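Local coordinates for replicase polyprotein 1a (Avian infectious bronchitis virus, PDB 3LD1) that is of unknown function but forms the nsp2a portion of a coronavirus replicase polyprotein, which is cut into the separate non-structural proteins of the virus, at residues 95-100 against 128-133; 106-111 against 139-144; 221-226 against 233-238. The protein carries 3 engineered substitutions. One frame throughout, in Å; residues are numbered along the deposited sequence.

Contact 1: residues 95-100 against 128-133; sequences ARKYRE and PTEILW
The ammonium nitrogen NZ of Lys97 is held by both carboxylate oxygens of Glu130, and this is the only pair that meets between 95-100 and 128-133. The stronger bond of the salt bridge runs from Lys97 NZ to Glu130 OE1 at 2.6 Å, meeting the oxygen on its syn side and 18° out of the carboxylate plane. A second, weak bond links Lys97 NZ to Glu130 OE2 at 2.9 Å, making the grip two-pronged but uneven. The two side chains cross at about a right angle. Lys97 does not arrive straight: a bend at chi3 (-62°) brings its amino end round to the carboxylate, and its CE lies 3.3 Å from Glu130 OE2. Glu130, in the first turn of its helix, is by contrast extended beyond CG. In that turn Asp127 OD1 accepts a hydrogen bond from Glu130 N. The carbonyl of Ile125 gives Lys97 NZ a further, weak acceptor. The contact is small and lies at the surface, with both residues partly exposed. Its chemistry is therefore electrostatic rather than apolar: the charges balance each other, and the nearby amino end of helix 128-134 would probably favour the ionised carboxylate.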
ATOM      1  N   ALA A  95       0.900  24.201  16.724  1.00 44.16           N
ATOM      2  CA  ALA A  95      -0.168  24.014  17.699  1.00 45.93           C
ATOM      3  C   ALA A  95      -1.233  25.106  17.542  1.00 46.52           C
ATOM      4  O   ALA A  95      -2.397  24.806  17.439  1.00 47.65           O
ATOM      5  CB  ALA A  95       0.361  23.995  19.158  1.00 45.47           C
ATOM      6  N   ARG A  96      -0.851  26.373  17.452  1.00 46.63           N
ATOM      7  CA  ARG A  96      -1.899  27.400  17.363  1.00 46.40           C
ATOM      8  C   ARG A  96      -2.784  27.294  16.159  1.00 44.50           C
ATOM      9  O   ARG A  96      -3.985  27.491  16.317  1.00 45.20           O
ATOM     10  CB  ARG A  96      -1.400  28.826  17.559  1.00 46.80           C
ATOM     11  CG  ARG A  96      -0.683  28.981  18.924  1.00 50.24           C
ATOM     12  CD  ARG A  96      -0.366  30.442  19.146  1.00 56.07           C
ATOM     13  NE  ARG A  96      -0.480  30.725  20.557  1.00 59.68           N
ATOM     14  CZ  ARG A  96      -0.106  31.862  21.111  1.00 60.84           C
ATOM     15  NH1 ARG A  96       0.426  32.812  20.363  1.00 62.27           N
ATOM     16  NH2 ARG A  96      -0.249  32.030  22.409  1.00 58.08           N
ATOM     17  N   LYS A  97      -2.237  26.950  14.996  1.00 42.50           N
ATOM     18  CA  LYS A  97      -3.091  26.726  13.848  1.00 41.49           C
ATOM     19  C   LYS A  97      -4.021  25.525  14.122  1.00 42.33           C
ATOM     20  O   LYS A  97      -5.230  25.533  13.781  1.00 42.39           O
ATOM     21  CB  LYS A  97      -2.251  26.510  12.617  1.00 41.48           C
ATOM     22  CG  LYS A  97      -1.322  27.679  12.406  1.00 40.36           C
ATOM     23  CD  LYS A  97      -0.672  27.733  10.970  1.00 42.14           C
ATOM     24  CE  LYS A  97       0.201  26.488  10.692  1.00 42.52           C
ATOM     25  NZ  LYS A  97       1.204  26.453   9.478  1.00 40.91           N
ATOM     26  N   TYR A  98      -3.488  24.535  14.830  1.00 40.86           N
ATOM     27  CA  TYR A  98      -4.266  23.405  15.129  1.00 40.33           C
ATOM     28  C   TYR A  98      -5.399  23.768  16.031  1.00 41.81           C
ATOM     29  O   TYR A  98      -6.514  23.157  15.889  1.00 41.93           O
ATOM     30  CB  TYR A  98      -3.403  22.282  15.717  1.00 38.84           C
ATOM     31  CG  TYR A  98      -4.145  21.102  16.365  1.00 39.16           C
ATOM     32  CD1 TYR A  98      -4.711  20.060  15.576  1.00 36.38           C
ATOM     33  CD2 TYR A  98      -4.237  20.989  17.786  1.00 35.24           C
ATOM     34  CE1 TYR A  98      -5.367  18.926  16.195  1.00 34.32           C
ATOM     35  CE2 TYR A  98      -4.896  19.860  18.404  1.00 33.45           C
ATOM     36  CZ  TYR A  98      -5.442  18.840  17.604  1.00 35.63           C
ATOM     37  OH  TYR A  98      -6.092  17.748  18.197  1.00 35.81           O
ATOM     38  N   ARG A  99      -5.153  24.683  16.981  1.00 42.54           N
ATOM     39  CA  ARG A  99      -6.242  25.103  17.872  1.00 44.30           C
ATOM     40  C   ARG A  99      -7.282  25.752  16.961  1.00 43.82           C
ATOM     41  O   ARG A  99      -8.453  25.540  17.090  1.00 44.27           O
ATOM     42  CB  ARG A  99      -5.800  26.139  18.905  1.00 45.10           C
ATOM     43  CG  ARG A  99      -6.698  26.081  20.160  1.00 47.74           C
ATOM     44  CD  ARG A  99      -7.034  27.376  20.907  1.00 54.09           C
ATOM     45  NE  ARG A  99      -6.166  28.530  20.680  1.00 60.64           N
ATOM     46  CZ  ARG A  99      -5.465  29.182  21.621  1.00 63.54           C
ATOM     47  NH1 ARG A  99      -5.494  28.778  22.909  1.00 65.02           N
ATOM     48  NH2 ARG A  99      -4.729  30.247  21.267  1.00 62.63           N
ATOM     49  N   GLU A 100      -6.815  26.483  15.970  1.00 44.02           N
ATOM     50  CA  GLU A 100      -7.706  27.125  15.038  1.00 45.22           C
ATOM     51  C   GLU A 100      -8.517  26.072  14.220  1.00 44.78           C
ATOM     52  O   GLU A 100      -9.752  26.097  14.242  1.00 44.54           O
ATOM     53  CB  GLU A 100      -6.945  28.135  14.144  1.00 45.16           C
ATOM     54  CG  GLU A 100      -7.765  29.332  13.727  1.00 51.74           C
ATOM     55  CD  GLU A 100      -8.077  30.232  14.967  1.00 60.59           C
ATOM     56  OE1 GLU A 100      -7.125  30.583  15.720  1.00 64.84           O
ATOM     57  OE2 GLU A 100      -9.261  30.559  15.215  1.00 61.72           O
ATOM     58  N   PRO A 128       3.745  20.953   4.011  1.00 52.16           N
ATOM     59  CA  PRO A 128       3.696  19.501   3.798  1.00 51.35           C
ATOM     60  C   PRO A 128       3.926  18.716   5.049  1.00 50.55           C
ATOM     61  O   PRO A 128       3.285  17.712   5.287  1.00 52.20           O
ATOM     62  CB  PRO A 128       4.759  19.270   2.740  1.00 50.87           C
ATOM     63  CG  PRO A 128       4.692  20.571   1.964  1.00 51.03           C
ATOM     64  CD  PRO A 128       4.725  21.560   3.099  1.00 51.83           C
ATOM     65  N   THR A 129       4.743  19.236   5.914  1.00 50.10           N
ATOM     66  CA  THR A 129       5.090  18.554   7.145  1.00 48.75           C
ATOM     67  C   THR A 129       3.931  18.637   8.170  1.00 48.34           C
ATOM     68  O   THR A 129       3.625  17.683   8.961  1.00 47.99           O
ATOM     69  CB  THR A 129       6.389  19.267   7.642  1.00 49.46           C
ATOM     70  OG1 THR A 129       7.464  18.902   6.763  1.00 50.38           O
ATOM     71  CG2 THR A 129       6.768  19.000   9.121  1.00 48.37           C
ATOM     72  N   GLU A 130       3.277  19.782   8.182  1.00 46.39           N
ATOM     73  CA  GLU A 130       2.293  19.932   9.183  1.00 45.47           C
ATOM     74  C   GLU A 130       1.087  19.068   8.761  1.00 44.91           C
ATOM     75  O   GLU A 130       0.460  18.449   9.604  1.00 44.19           O
ATOM     76  CB  GLU A 130       1.928  21.398   9.344  1.00 46.39           C
ATOM     77  CG  GLU A 130       2.933  22.276  10.114  1.00 42.68           C
ATOM     78  CD  GLU A 130       2.636  23.758   9.887  1.00 46.45           C
ATOM     79  OE1 GLU A 130       2.174  24.138   8.762  1.00 47.34           O
ATOM     80  OE2 GLU A 130       2.851  24.554  10.833  1.00 52.35           O
ATOM     81  N   ILE A 131       0.801  19.024   7.464  1.00 42.83           N
ATOM     82  CA  ILE A 131      -0.169  18.141   6.908  1.00 41.98           C
ATOM     83  C   ILE A 131       0.089  16.714   7.311  1.00 43.14           C
ATOM     84  O   ILE A 131      -0.765  16.043   7.931  1.00 42.76           O
ATOM     85  CB  ILE A 131      -0.221  18.250   5.371  1.00 41.97           C
ATOM     86  CG1 ILE A 131      -0.583  19.709   4.982  1.00 39.34           C
ATOM     87  CG2 ILE A 131      -1.177  17.207   4.834  1.00 39.92           C
ATOM     88  CD1 ILE A 131      -1.432  19.826   3.812  1.00 34.24           C
ATOM     89  N   LEU A 132       1.292  16.231   7.045  1.00 44.55           N
ATOM     90  CA  LEU A 132       1.565  14.858   7.494  1.00 44.16           C
ATOM     91  C   LEU A 132       1.277  14.664   8.987  1.00 42.37           C
ATOM     92  O   LEU A 132       0.840  13.624   9.342  1.00 42.72           O
ATOM     93  CB  LEU A 132       2.943  14.365   7.087  1.00 43.84           C
ATOM     94  CG  LEU A 132       3.382  13.704   5.751  1.00 47.82           C
ATOM     95  CD1 LEU A 132       2.338  13.368   4.591  1.00 48.50           C
ATOM     96  CD2 LEU A 132       4.588  14.536   5.211  1.00 47.36           C
ATOM     97  N   TRP A 133       1.489  15.630   9.861  1.00 41.92           N
ATOM     98  CA  TRP A 133       1.236  15.374  11.294  1.00 41.78           C
ATOM     99  C   TRP A 133      -0.290  15.319  11.574  1.00 41.54           C
ATOM    100  O   TRP A 133      -0.806  14.475  12.366  1.00 40.92           O
ATOM    101  CB  TRP A 133       1.933  16.384  12.242  1.00 42.55           C
ATOM    102  CG  TRP A 133       3.524  16.423  12.256  1.00 44.96           C
ATOM    103  CD1 TRP A 133       4.296  17.521  12.016  1.00 48.56           C
ATOM    104  CD2 TRP A 133       4.472  15.355  12.555  1.00 45.99           C
ATOM    105  NE1 TRP A 133       5.630  17.215  12.086  1.00 45.91           N
ATOM    106  CE2 TRP A 133       5.772  15.909  12.448  1.00 45.77           C
ATOM    107  CE3 TRP A 133       4.346  13.994  12.876  1.00 44.56           C
ATOM    108  CZ2 TRP A 133       6.933  15.166  12.648  1.00 45.70           C
ATOM    109  CZ3 TRP A 133       5.492  13.268  13.115  1.00 48.44           C
ATOM    110  CH2 TRP A 133       6.788  13.853  12.982  1.00 48.00           C
TER

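Contact 2: residues 106-111 against 139-144; sequences CQWSLT and KIQVSA
Trp108 presents the edge of its indole, not a face, to helix 140-162. The ring atoms CZ3 and CH2 point at the backbone carbonyl of Gln141, whose O lies in the ring plane, 3.6 Å from Trp108 CZ3. Aromatic C-H groups, slightly positive, thus face a carbonyl oxygen. At the same edge Trp108 CH2 meets a methyl of Val142, with CG2 4.2 Å away, and it also comes to 4.1 Å from Gln141 CG. The indole gets there because its CG sits between the backbone N and the carbonyl carbon (chi1 54°), which carries the six-membered ring across the gap although the CB bond does not itself aim at the helix. The other end of the indole is tied back: NE1 donates to Leu101 O, fixing the rotation of the ring.

Gln141 crosses the tryptophan at a slant, its amide plane turned 44° from the ring plane. With CG opposite the backbone N (chi1 171°) and the rest of the chain extended, its OE1 ends 3.3 Å from Ser109 OG. That hydroxyl is engaged by Ala105 O within its own part of the chain, and no hydrogen bond crosses between the segments.

The contact joins the end of helix 105-108 and the turn after it to the first turn of helix 140-162. Helix 112-121 packs on this corner, with Leu115 touching both Trp108 and Ser109. Tyr98 and Leu102 of helix 93-103 press on Val142, while helix 194-207 brings Ile198 against Ser143 and Ala144.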
ATOM      1  N   CYS A 106     -16.689  22.834  13.780  1.00 42.69           N
ATOM      2  CA  CYS A 106     -18.063  22.982  13.868  1.00 44.48           C
ATOM      3  C   CYS A 106     -18.566  23.406  12.462  1.00 46.30           C
ATOM      4  O   CYS A 106     -19.739  23.202  12.153  1.00 48.16           O
ATOM      5  CB  CYS A 106     -18.364  23.977  14.979  1.00 45.24           C
ATOM      6  SG  CYS A 106     -17.722  25.671  14.628  1.00 44.33           S
ATOM      7  N   GLN A 107     -17.690  23.897  11.574  1.00 45.78           N
ATOM      8  CA  GLN A 107     -18.118  24.124  10.203  1.00 45.48           C
ATOM      9  C   GLN A 107     -17.682  23.072   9.279  1.00 44.88           C
ATOM     10  O   GLN A 107     -18.514  22.558   8.560  1.00 46.62           O
ATOM     11  CB  GLN A 107     -17.661  25.447   9.606  1.00 45.50           C
ATOM     12  CG  GLN A 107     -18.073  26.628  10.430  1.00 49.99           C
ATOM     13  CD  GLN A 107     -17.015  27.750  10.368  1.00 58.55           C
ATOM     14  OE1 GLN A 107     -16.057  27.713   9.573  1.00 61.90           O
ATOM     15  NE2 GLN A 107     -17.179  28.734  11.211  1.00 60.78           N
ATOM     16  N   TRP A 108     -16.400  22.724   9.232  1.00 43.70           N
ATOM     17  CA  TRP A 108     -15.945  21.870   8.136  1.00 41.12           C
ATOM     18  C   TRP A 108     -16.257  20.369   8.304  1.00 40.43           C
ATOM     19  O   TRP A 108     -16.186  19.580   7.352  1.00 40.23           O
ATOM     20  CB  TRP A 108     -14.484  22.132   7.816  1.00 40.93           C
ATOM     21  CG  TRP A 108     -13.531  22.022   9.008  1.00 42.82           C
ATOM     22  CD1 TRP A 108     -12.976  23.069   9.703  1.00 43.34           C
ATOM     23  CD2 TRP A 108     -13.026  20.819   9.633  1.00 39.03           C
ATOM     24  NE1 TRP A 108     -12.188  22.603  10.722  1.00 43.25           N
ATOM     25  CE2 TRP A 108     -12.179  21.231  10.699  1.00 43.95           C
ATOM     26  CE3 TRP A 108     -13.221  19.440   9.413  1.00 37.81           C
ATOM     27  CZ2 TRP A 108     -11.495  20.289  11.560  1.00 43.71           C
ATOM     28  CZ3 TRP A 108     -12.553  18.479  10.265  1.00 39.70           C
ATOM     29  CH2 TRP A 108     -11.660  18.916  11.288  1.00 41.98           C
ATOM     30  N   SER A 109     -16.636  19.969   9.499  1.00 39.47           N
ATOM     31  CA  SER A 109     -17.017  18.595   9.725  1.00 39.58           C
ATOM     32  C   SER A 109     -18.488  18.257   9.622  1.00 40.63           C
ATOM     33  O   SER A 109     -18.868  17.111   9.885  1.00 41.48           O
ATOM     34  CB  SER A 109     -16.472  18.076  11.047  1.00 39.86           C
ATOM     35  OG  SER A 109     -17.103  18.639  12.164  1.00 39.48           O
ATOM     36  N   LEU A 110     -19.297  19.242   9.237  1.00 41.10           N
ATOM     37  CA  LEU A 110     -20.770  19.114   9.032  1.00 41.57           C
ATOM     38  C   LEU A 110     -21.149  17.859   8.218  1.00 41.16           C
ATOM     39  O   LEU A 110     -21.884  17.035   8.735  1.00 42.88           O
ATOM     40  CB  LEU A 110     -21.319  20.404   8.346  1.00 41.04           C
ATOM     41  CG  LEU A 110     -21.972  21.459   9.239  1.00 42.93           C
ATOM     42  CD1 LEU A 110     -21.497  21.347  10.661  1.00 41.47           C
ATOM     43  CD2 LEU A 110     -21.939  22.918   8.723  1.00 40.80           C
ATOM     44  N   THR A 111     -20.585  17.713   7.006  1.00 39.56           N
ATOM     45  CA  THR A 111     -20.887  16.694   6.029  1.00 38.39           C
ATOM     46  C   THR A 111     -19.664  16.217   5.153  1.00 39.16           C
ATOM     47  O   THR A 111     -18.616  16.901   5.076  1.00 36.78           O
ATOM     48  CB  THR A 111     -21.821  17.308   5.014  1.00 39.48           C
ATOM     49  OG1 THR A 111     -21.159  18.372   4.285  1.00 38.93           O
ATOM     50  CG2 THR A 111     -23.058  17.883   5.697  1.00 40.42           C
ATOM     51  N   LYS A 139      -6.770  13.047  17.258  1.00 40.16           N
ATOM     52  CA  LYS A 139      -8.183  13.376  17.225  1.00 41.50           C
ATOM     53  C   LYS A 139      -8.792  12.919  15.928  1.00 42.17           C
ATOM     54  O   LYS A 139      -8.426  13.334  14.782  1.00 42.00           O
ATOM     55  CB  LYS A 139      -8.547  14.850  17.519  1.00 42.78           C
ATOM     56  CG  LYS A 139      -9.906  14.972  18.328  1.00 39.39           C
ATOM     57  CD  LYS A 139     -10.626  16.258  18.153  1.00 43.03           C
ATOM     58  CE  LYS A 139     -11.908  16.383  19.016  1.00 43.77           C
ATOM     59  NZ  LYS A 139     -11.699  15.516  20.265  1.00 51.84           N
ATOM     60  N   ILE A 140      -9.731  12.034  16.120  1.00 41.84           N
ATOM     61  CA  ILE A 140     -10.207  11.287  14.998  1.00 42.78           C
ATOM     62  C   ILE A 140     -10.684  12.225  13.895  1.00 43.62           C
ATOM     63  O   ILE A 140     -10.314  12.112  12.699  1.00 45.45           O
ATOM     64  CB  ILE A 140     -11.294  10.392  15.478  1.00 42.86           C
ATOM     65  CG1 ILE A 140     -10.680   9.247  16.293  1.00 43.95           C
ATOM     66  CG2 ILE A 140     -12.118   9.903  14.333  1.00 42.84           C
ATOM     67  CD1 ILE A 140     -11.676   8.535  17.194  1.00 45.97           C
ATOM     68  N   GLN A 141     -11.493  13.165  14.294  1.00 42.94           N
ATOM     69  CA  GLN A 141     -12.128  14.072  13.401  1.00 44.23           C
ATOM     70  C   GLN A 141     -11.124  14.848  12.587  1.00 42.89           C
ATOM     71  O   GLN A 141     -11.424  15.251  11.464  1.00 44.18           O
ATOM     72  CB  GLN A 141     -13.016  14.982  14.288  1.00 45.56           C
ATOM     73  CG  GLN A 141     -13.699  16.213  13.677  1.00 47.93           C
ATOM     74  CD  GLN A 141     -14.088  17.265  14.789  1.00 49.61           C
ATOM     75  OE1 GLN A 141     -15.080  17.964  14.665  1.00 58.99           O
ATOM     76  NE2 GLN A 141     -13.306  17.338  15.875  1.00 59.10           N
ATOM     77  N   VAL A 142      -9.895  15.013  13.081  1.00 40.72           N
ATOM     78  CA  VAL A 142      -8.907  15.698  12.272  1.00 38.40           C
ATOM     79  C   VAL A 142      -8.177  14.746  11.355  1.00 38.36           C
ATOM     80  O   VAL A 142      -8.052  14.997  10.120  1.00 41.18           O
ATOM     81  CB  VAL A 142      -7.854  16.513  13.141  1.00 39.93           C
ATOM     82  CG1 VAL A 142      -6.557  16.901  12.322  1.00 33.42           C
ATOM     83  CG2 VAL A 142      -8.511  17.723  13.790  1.00 38.25           C
ATOM     84  N   SER A 143      -7.638  13.688  11.913  1.00 35.27           N
ATOM     85  CA  SER A 143      -6.928  12.734  11.063  1.00 35.84           C
ATOM     86  C   SER A 143      -7.852  12.243   9.915  1.00 37.03           C
ATOM     87  O   SER A 143      -7.449  12.247   8.730  1.00 36.27           O
ATOM     88  CB  SER A 143      -6.367  11.585  11.876  1.00 34.32           C
ATOM     89  OG  SER A 143      -7.376  11.063  12.740  1.00 37.31           O
ATOM     90  N   ALA A 144      -9.134  11.954  10.221  1.00 38.08           N
ATOM     91  CA  ALA A 144     -10.008  11.386   9.138  1.00 37.65           C
ATOM     92  C   ALA A 144     -10.202  12.360   8.010  1.00 37.01           C
ATOM     93  O   ALA A 144     -10.185  11.968   6.841  1.00 37.41           O
ATOM     94  CB  ALA A 144     -11.299  10.943   9.649  1.00 37.38           C
TER

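Contact 3: residues 221-226 against 233-238; sequences LVVREF and SINGAV
Phe226 and Ile234 make the tightest apolar meeting between the turn following strand 220-223 and helix 232-243, with Phe226 CD2 3.4 Å from Ile234 CG1. Ile234 reaches the ring slantwise through CG1 and CD1, using a chi1 of 110° that lies off the staggered positions and deserves caution at this resolution. One face of the same ring is covered from within its own segment: Val223, with CG1 trans to the backbone N (chi1 161°), sets that methyl over the ring centre in a CH-pi contact, 3.5 Å above the plane.

The segments 221-223 and 233-238 run antiparallel, at 174°, with axes 8.0 Å apart at closest approach. Near the other end of the strand, Val238 CG1 packs on Leu221 CB at 4.2 Å. Between these apolar pairs Asn235 inserts its amide beside the backbone of Val223. As modelled, Asn235 ND2 lies 2.7 Å from Val223 N and OD1 2.9 Å from Val223 O, although the amide is probably turned over.

Strand 214-217 completes the hairpin, and Ile177 and Ile180 of helix 174-185 pack on Ile234. A water donates to two backbone oxygens, at 2.5 Å to Leu221 O and 2.7 Å to Asn235 O. Each carbonyl thereby gains a donor, so strand and helix are linked by polar contact through solvent as well as by the apolar pairs.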
ATOM      1  N   LEU A 221      -3.509  -9.709 -10.541  1.00 44.42           N
ATOM      2  CA  LEU A 221      -2.734  -8.577 -10.111  1.00 43.67           C
ATOM      3  C   LEU A 221      -2.974  -8.458  -8.597  1.00 43.90           C
ATOM      4  O   LEU A 221      -4.044  -8.776  -8.124  1.00 43.23           O
ATOM      5  CB  LEU A 221      -3.254  -7.344 -10.823  1.00 43.28           C
ATOM      6  CG  LEU A 221      -2.867  -7.176 -12.309  1.00 42.19           C
ATOM      7  CD1 LEU A 221      -3.671  -6.094 -13.045  1.00 34.29           C
ATOM      8  CD2 LEU A 221      -1.408  -6.828 -12.423  1.00 41.96           C
ATOM      9  N   VAL A 222      -1.947  -8.117  -7.829  1.00 44.82           N
ATOM     10  CA  VAL A 222      -2.110  -7.763  -6.432  1.00 44.60           C
ATOM     11  C   VAL A 222      -1.178  -6.597  -6.109  1.00 45.05           C
ATOM     12  O   VAL A 222      -0.141  -6.483  -6.669  1.00 44.85           O
ATOM     13  CB  VAL A 222      -1.950  -8.955  -5.440  1.00 45.36           C
ATOM     14  CG1 VAL A 222      -2.135 -10.314  -6.135  1.00 44.10           C
ATOM     15  CG2 VAL A 222      -0.644  -8.865  -4.600  1.00 43.20           C
ATOM     16  N   VAL A 223      -1.638  -5.661  -5.294  1.00 46.20           N
ATOM     17  CA  VAL A 223      -0.796  -4.574  -4.846  1.00 47.12           C
ATOM     18  C   VAL A 223      -0.219  -5.084  -3.551  1.00 47.07           C
ATOM     19  O   VAL A 223      -0.959  -5.274  -2.566  1.00 45.67           O
ATOM     20  CB  VAL A 223      -1.645  -3.326  -4.598  1.00 47.68           C
ATOM     21  CG1 VAL A 223      -0.917  -2.343  -3.710  1.00 49.94           C
ATOM     22  CG2 VAL A 223      -1.949  -2.657  -5.884  1.00 47.03           C
ATOM     23  N   ARG A 224       1.074  -5.402  -3.575  1.00 47.67           N
ATOM     24  CA  ARG A 224       1.747  -5.904  -2.374  1.00 48.28           C
ATOM     25  C   ARG A 224       1.345  -5.080  -1.155  1.00 47.66           C
ATOM     26  O   ARG A 224       0.857  -5.630  -0.183  1.00 46.99           O
ATOM     27  CB  ARG A 224       3.265  -5.849  -2.568  1.00 50.06           C
ATOM     28  CG  ARG A 224       3.801  -6.950  -3.561  1.00 54.92           C
ATOM     29  CD  ARG A 224       4.643  -7.991  -2.794  1.00 62.87           C
ATOM     30  NE  ARG A 224       6.054  -7.701  -3.020  1.00 67.19           N
ATOM     31  CZ  ARG A 224       6.819  -8.380  -3.875  1.00 67.72           C
ATOM     32  NH1 ARG A 224       6.295  -9.435  -4.547  1.00 67.41           N
ATOM     33  NH2 ARG A 224       8.091  -8.011  -4.048  1.00 63.82           N
ATOM     34  N   GLU A 225       1.488  -3.755  -1.230  1.00 47.41           N
ATOM     35  CA  GLU A 225       1.369  -2.921  -0.029  1.00 48.15           C
ATOM     36  C   GLU A 225       0.011  -2.919   0.711  1.00 47.03           C
ATOM     37  O   GLU A 225      -0.025  -2.684   1.905  1.00 46.49           O
ATOM     38  CB  GLU A 225       1.850  -1.503  -0.291  1.00 49.27           C
ATOM     39  CG  GLU A 225       3.332  -1.454  -0.667  1.00 51.20           C
ATOM     40  CD  GLU A 225       3.585  -1.803  -2.123  1.00 50.76           C
ATOM     41  OE1 GLU A 225       2.652  -1.906  -2.944  1.00 45.17           O
ATOM     42  OE2 GLU A 225       4.764  -1.934  -2.443  1.00 54.24           O
ATOM     43  N   PHE A 226      -1.083  -3.195   0.019  1.00 45.93           N
ATOM     44  CA  PHE A 226      -2.384  -3.355   0.665  1.00 45.33           C
ATOM     45  C   PHE A 226      -2.543  -4.681   1.309  1.00 46.51           C
ATOM     46  O   PHE A 226      -3.571  -4.904   1.935  1.00 48.81           O
ATOM     47  CB  PHE A 226      -3.490  -3.313  -0.356  1.00 43.38           C
ATOM     48  CG  PHE A 226      -3.534  -2.053  -1.141  1.00 41.31           C
ATOM     49  CD1 PHE A 226      -2.964  -0.887  -0.645  1.00 35.27           C
ATOM     50  CD2 PHE A 226      -4.152  -2.022  -2.400  1.00 41.75           C
ATOM     51  CE1 PHE A 226      -3.006   0.327  -1.387  1.00 34.59           C
ATOM     52  CE2 PHE A 226      -4.217  -0.810  -3.157  1.00 37.29           C
ATOM     53  CZ  PHE A 226      -3.655   0.361  -2.649  1.00 35.45           C
ATOM     54  N   SER A 233      -9.046  -5.466   0.866  1.00 47.76           N
ATOM     55  CA  SER A 233     -10.269  -5.722   0.178  1.00 48.65           C
ATOM     56  C   SER A 233     -10.156  -5.141  -1.267  1.00 48.08           C
ATOM     57  O   SER A 233     -10.945  -5.485  -2.150  1.00 49.67           O
ATOM     58  CB  SER A 233     -11.400  -5.152   0.997  1.00 48.12           C
ATOM     59  OG  SER A 233     -11.410  -3.742   0.840  1.00 52.90           O
ATOM     60  N   ILE A 234      -9.185  -4.284  -1.558  1.00 47.40           N
ATOM     61  CA  ILE A 234      -9.068  -3.930  -2.953  1.00 46.47           C
ATOM     62  C   ILE A 234      -8.352  -5.059  -3.775  1.00 47.03           C
ATOM     63  O   ILE A 234      -8.845  -5.524  -4.815  1.00 46.82           O
ATOM     64  CB  ILE A 234      -8.599  -2.475  -3.214  1.00 47.04           C
ATOM     65  CG1 ILE A 234      -7.225  -2.459  -3.771  1.00 49.47           C
ATOM     66  CG2 ILE A 234      -8.695  -1.498  -2.033  1.00 42.92           C
ATOM     67  CD1 ILE A 234      -7.248  -1.843  -5.071  1.00 49.76           C
ATOM     68  N   ASN A 235      -7.235  -5.580  -3.281  1.00 47.17           N
ATOM     69  CA  ASN A 235      -6.701  -6.810  -3.805  1.00 46.15           C
ATOM     70  C   ASN A 235      -7.791  -7.900  -3.981  1.00 47.69           C
ATOM     71  O   ASN A 235      -7.756  -8.700  -4.956  1.00 49.26           O
ATOM     72  CB  ASN A 235      -5.614  -7.314  -2.888  1.00 45.07           C
ATOM     73  CG  ASN A 235      -4.306  -6.570  -3.033  1.00 45.99           C
ATOM     74  OD1 ASN A 235      -3.448  -6.597  -2.120  1.00 48.42           O
ATOM     75  ND2 ASN A 235      -4.071  -6.001  -4.206  1.00 44.91           N
ATOM     76  N   GLY A 236      -8.781  -7.939  -3.093  1.00 47.64           N
ATOM     77  CA  GLY A 236      -9.788  -9.016  -3.156  1.00 47.70           C
ATOM     78  C   GLY A 236     -10.769  -8.882  -4.320  1.00 47.89           C
ATOM     79  O   GLY A 236     -11.252  -9.877  -4.907  1.00 48.11           O
ATOM     80  N   ALA A 237     -11.082  -7.654  -4.648  1.00 47.58           N
ATOM     81  CA  ALA A 237     -12.163  -7.434  -5.580  1.00 49.45           C
ATOM     82  C   ALA A 237     -11.516  -7.570  -6.915  1.00 50.09           C
ATOM     83  O   ALA A 237     -12.138  -8.049  -7.835  1.00 51.51           O
ATOM     84  CB  ALA A 237     -12.748  -6.065  -5.445  1.00 48.03           C
ATOM     85  N   VAL A 238     -10.263  -7.141  -7.014  1.00 50.27           N
ATOM     86  CA  VAL A 238      -9.493  -7.375  -8.215  1.00 50.38           C
ATOM     87  C   VAL A 238      -9.329  -8.905  -8.452  1.00 50.94           C
ATOM     88  O   VAL A 238      -9.441  -9.374  -9.559  1.00 51.28           O
ATOM     89  CB  VAL A 238      -8.119  -6.666  -8.162  1.00 50.48           C
ATOM     90  CG1 VAL A 238      -7.168  -7.208  -9.267  1.00 50.39           C
ATOM     91  CG2 VAL A 238      -8.246  -5.184  -8.324  1.00 47.94           C
TER
HETATM   92  O   HOH W   1      -5.504  -9.498  -6.237  1.00 47.93           O

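In the fold
Contacts 1 and 2 belong to one helical region and interlock along the chain, for their segments alternate: helices 93-103 and 105-108 follow each other, as do helices 128-134 and 140-162. Their centres are 14 Å apart, and Tyr98 joins them directly, its CE1 lying 4.1 Å from Val142 CG2 and its OH 3.9 Å from Lys139 CB. The ion pair and the tryptophan edge are thus neighbouring contacts between two successive pairs of helices. Contact 3 closes later in the chain, nearer the middle of this elongated molecule. Its centre is about 32 Å from that of contact 1 and about 29 Å from that of contact 2, with nearest atoms still about 15 and 16 Å away.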